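Local coordinates for protein BB0689 (Borrelia burgdorferi, PDB 4D53) that is an outer surface lipoprotein of the bacterial CAP superfamily whose precise biochemical role is not established, at residues Phe75-Ala83 / His101-Thr110. Residues are numbered along the deposited sequence; the frame is centred on the assembly and turned at random.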
loop_
_atom_site.group_PDB
_atom_site.type_symbol
_atom_site.label_atom_id
_atom_site.label_comp_id
_atom_site.label_asym_id
_atom_site.label_seq_id
_atom_site.Cartn_x
_atom_site.Cartn_y
_atom_site.Cartn_z
ATOM N N PHE A 75 -11.181 12.096 -0.684
ATOM C CA PHE A 75 -9.725 12.140 -0.525
ATOM C C PHE A 75 -9.136 13.238 -1.387
ATOM O O PHE A 75 -9.315 13.283 -2.567
ATOM C CB PHE A 75 -9.071 10.780 -0.875
ATOM C CG PHE A 75 -9.302 9.698 0.139
ATOM C CD1 PHE A 75 -8.463 9.577 1.218
ATOM C CD2 PHE A 75 -10.330 8.791 -0.005
ATOM C CE1 PHE A 75 -8.659 8.600 2.170
ATOM C CE2 PHE A 75 -10.534 7.775 0.921
ATOM C CZ PHE A 75 -9.676 7.662 1.996
ATOM N N ASN A 76 -8.428 14.149 -0.768
ATOM C CA ASN A 76 -7.835 15.245 -1.505
ATOM C C ASN A 76 -6.346 15.188 -1.424
ATOM O O ASN A 76 -5.681 16.025 -1.998
ATOM C CB ASN A 76 -8.341 16.611 -0.989
ATOM C CG ASN A 76 -8.034 16.843 0.486
ATOM O OD1 ASN A 76 -7.814 15.918 1.249
ATOM N ND2 ASN A 76 -8.051 18.092 0.891
ATOM N N LEU A 77 -5.799 14.193 -0.744
ATOM C CA LEU A 77 -4.352 14.040 -0.775
ATOM C C LEU A 77 -4.060 12.572 -0.623
ATOM O O LEU A 77 -4.620 11.969 0.274
ATOM C CB LEU A 77 -3.751 14.742 0.387
ATOM C CG LEU A 77 -2.332 15.185 0.102
ATOM C CD1 LEU A 77 -2.153 16.556 0.799
ATOM C CD2 LEU A 77 -1.388 14.073 0.547
ATOM N N THR A 78 -3.165 12.022 -1.464
ATOM C CA THR A 78 -2.856 10.591 -1.394
ATOM C C THR A 78 -1.410 10.227 -1.769
ATOM O O THR A 78 -0.751 10.990 -2.515
ATOM C CB THR A 78 -3.804 9.835 -2.291
ATOM O OG1 THR A 78 -3.683 8.437 -1.979
ATOM C CG2 THR A 78 -3.459 10.095 -3.765
ATOM N N ARG A 79 -0.903 9.096 -1.232
ATOM C CA ARG A 79 0.398 8.523 -1.679
ATOM C C ARG A 79 0.261 7.023 -1.835
ATOM O O ARG A 79 -0.555 6.409 -1.118
ATOM C CB ARG A 79 1.476 8.700 -0.676
ATOM C CG ARG A 79 1.764 10.173 -0.448
ATOM C CD ARG A 79 2.242 10.338 0.934
ATOM N NE ARG A 79 2.451 11.752 1.261
ATOM C CZ ARG A 79 3.457 12.455 0.791
ATOM N NH1 ARG A 79 4.317 11.893 -0.051
ATOM N NH2 ARG A 79 3.651 13.696 1.207
ATOM N N GLU A 80 1.138 6.457 -2.665
ATOM C CA GLU A 80 1.106 5.010 -2.962
ATOM C C GLU A 80 2.512 4.486 -2.952
ATOM O O GLU A 80 3.414 5.107 -3.590
ATOM C CB GLU A 80 0.492 4.786 -4.328
ATOM C CG GLU A 80 0.566 3.313 -4.764
ATOM C CD GLU A 80 -0.149 3.096 -6.099
ATOM O OE1 GLU A 80 0.492 3.300 -7.175
ATOM O OE2 GLU A 80 -1.347 2.703 -6.050
ATOM N N ILE A 81 2.752 3.362 -2.271
ATOM C CA ILE A 81 3.997 2.645 -2.378
ATOM C C ILE A 81 3.738 1.193 -2.811
ATOM O O ILE A 81 2.774 0.586 -2.318
ATOM C CB ILE A 81 4.850 2.691 -1.076
ATOM C CG1 ILE A 81 4.088 2.172 0.114
ATOM C CG2 ILE A 81 5.277 4.184 -0.726
ATOM C CD1 ILE A 81 4.789 2.094 1.480
ATOM N N LEU A 82 4.652 0.656 -3.634
ATOM C CA LEU A 82 4.604 -0.675 -4.119
ATOM C C LEU A 82 5.811 -1.422 -3.770
ATOM O O LEU A 82 6.898 -0.827 -3.628
ATOM C CB LEU A 82 4.430 -0.622 -5.660
ATOM C CG LEU A 82 3.367 0.322 -6.198
ATOM C CD1 LEU A 82 3.437 0.446 -7.696
ATOM C CD2 LEU A 82 1.953 -0.195 -5.826
ATOM N N ALA A 83 5.728 -2.743 -3.746
ATOM C CA ALA A 83 6.846 -3.641 -3.643
ATOM C C ALA A 83 6.523 -4.972 -4.292
ATOM O O ALA A 83 5.376 -5.382 -4.296
ATOM C CB ALA A 83 7.307 -3.878 -2.221
ATOM N N HIS A 101 10.051 6.401 -1.452
ATOM C CA HIS A 101 9.295 5.534 -0.554
ATOM C C HIS A 101 9.364 5.852 0.931
ATOM O O HIS A 101 8.343 5.779 1.666
ATOM C CB HIS A 101 9.545 4.056 -0.800
ATOM C CG HIS A 101 9.536 3.701 -2.238
ATOM N ND1 HIS A 101 10.407 2.782 -2.754
ATOM C CD2 HIS A 101 8.789 4.115 -3.269
ATOM C CE1 HIS A 101 10.188 2.640 -4.040
ATOM N NE2 HIS A 101 9.213 3.435 -4.382
ATOM N N LYS A 102 10.538 6.194 1.407
ATOM C CA LYS A 102 10.689 6.655 2.777
ATOM C C LYS A 102 9.772 7.887 3.044
ATOM O O LYS A 102 9.141 7.925 4.072
ATOM C CB LYS A 102 12.144 7.030 3.051
ATOM C CG LYS A 102 12.370 7.562 4.449
ATOM C CD LYS A 102 13.826 7.639 4.833
ATOM C CE LYS A 102 13.989 8.335 6.183
ATOM N NZ LYS A 102 15.366 8.151 6.629
ATOM N N GLU A 103 9.761 8.835 2.164
ATOM C CA GLU A 103 8.937 10.064 2.287
ATOM C C GLU A 103 7.489 9.691 2.568
ATOM O O GLU A 103 6.838 10.281 3.442
ATOM C CB GLU A 103 9.008 10.878 1.020
ATOM C CG GLU A 103 8.587 12.313 1.152
ATOM C CD GLU A 103 7.103 12.531 1.184
ATOM O OE1 GLU A 103 6.338 11.665 0.633
ATOM O OE2 GLU A 103 6.688 13.568 1.802
ATOM N N ALA A 104 6.971 8.693 1.842
ATOM C CA ALA A 104 5.616 8.214 2.113
ATOM C C ALA A 104 5.453 7.599 3.450
ATOM O O ALA A 104 4.460 7.904 4.179
ATOM C CB ALA A 104 5.181 7.265 0.965
ATOM N N LEU A 105 6.361 6.704 3.857
ATOM C CA LEU A 105 6.226 6.050 5.144
ATOM C C LEU A 105 6.233 7.006 6.325
ATOM O O LEU A 105 5.576 6.750 7.332
ATOM C CB LEU A 105 7.345 5.065 5.381
ATOM C CG LEU A 105 7.400 3.789 4.580
ATOM C CD1 LEU A 105 8.701 3.000 4.891
ATOM C CD2 LEU A 105 6.189 2.929 4.962
ATOM N N ILE A 106 6.973 8.082 6.220
ATOM C CA ILE A 106 7.064 9.018 7.349
ATOM C C ILE A 106 6.288 10.352 7.089
ATOM O O ILE A 106 6.596 11.358 7.734
ATOM C CB ILE A 106 8.567 9.288 7.745
ATOM C CG1 ILE A 106 9.306 10.029 6.653
ATOM C CG2 ILE A 106 9.209 7.996 8.151
ATOM C CD1 ILE A 106 10.676 10.586 7.112
ATOM N N ASN A 107 5.354 10.353 6.151
ATOM C CA ASN A 107 4.582 11.546 5.811
ATOM C C ASN A 107 3.690 12.034 6.993
ATOM O O ASN A 107 3.222 11.246 7.806
ATOM C CB ASN A 107 3.828 11.388 4.531
ATOM C CG ASN A 107 2.493 10.733 4.704
ATOM O OD1 ASN A 107 2.306 9.487 4.679
ATOM N ND2 ASN A 107 1.539 11.585 5.029
ATOM N N THR A 108 3.478 13.347 7.029
ATOM C CA THR A 108 2.553 13.971 8.012
ATOM C C THR A 108 1.339 14.526 7.359
ATOM O O THR A 108 0.564 15.202 8.023
ATOM C CB THR A 108 3.220 15.186 8.741
ATOM O OG1 THR A 108 3.659 16.158 7.793
ATOM C CG2 THR A 108 4.275 14.733 9.540
ATOM N N ASP A 109 1.137 14.265 6.070
ATOM C CA ASP A 109 0.077 14.826 5.302
ATOM C C ASP A 109 -1.212 14.000 5.371
ATOM O O ASP A 109 -2.199 14.449 4.833
ATOM C CB ASP A 109 0.351 14.867 3.806
ATOM C CG ASP A 109 1.447 15.749 3.390
ATOM O OD1 ASP A 109 1.950 16.569 4.232
ATOM O OD2 ASP A 109 1.781 15.539 2.166
ATOM N N THR A 110 -1.145 12.734 5.789
ATOM C CA THR A 110 -2.271 11.787 5.570
ATOM C C THR A 110 -2.671 11.311 6.954
ATOM O O THR A 110 -1.836 11.310 7.844
ATOM C CB THR A 110 -1.881 10.578 4.651
ATOM O OG1 THR A 110 -0.768 9.905 5.261
ATOM C CG2 THR A 110 -1.582 11.013 3.250
#
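R79, I81 and L77 of strand 75-83 reach across to the end of helix 101-105 and the loop after it, the strand and helix axes running 125° apart and approaching to 8.6 Å. R79 carries the polar half. Its chain is extended from CG to NE (chi3 -176°), which takes the guanidinium past A104 and in among the loop side chains. There R79 NH2 gives a hydrogen bond to D109 OD2, 2.8 Å long and bent to 143° at the hydrogen, as part of a salt bridge. The acceptor oxygen is approached from above the carboxylate plane, while D109 CG lies at the edge of the guanidinium, in its plane. E103, its chain bent at chi2, brings its carboxylate to the same guanidinium and completes a salt-bridge network, though R79 NH1 and E103 OE1 are modelled too close to fix the detail. N107 CB lies over one guanidinium face, 3.6 Å from R79 NE, a buried nitrogen with no partner in the model. All this sits within the CAP domain, on one face of its mixed sheet: 75-84 is an outermost strand paired antiparallel with 125-134, while T78 and E80 point to the other face and helix 64-69. N76 and L77 both face K133 in a classic beta bulge. In the apolar half, I81 CG2 packs 3.5 Å from A104 CB, and I81 CD1 meets L105 CD2 at 3.8 Å, the two side chains crossing at about a right angle; W95 of helix 91-96 touches both. Toward the bulge, L77 CD2 rests 3.8 Å from D109 CB and 4.1 Å from T110 CG2.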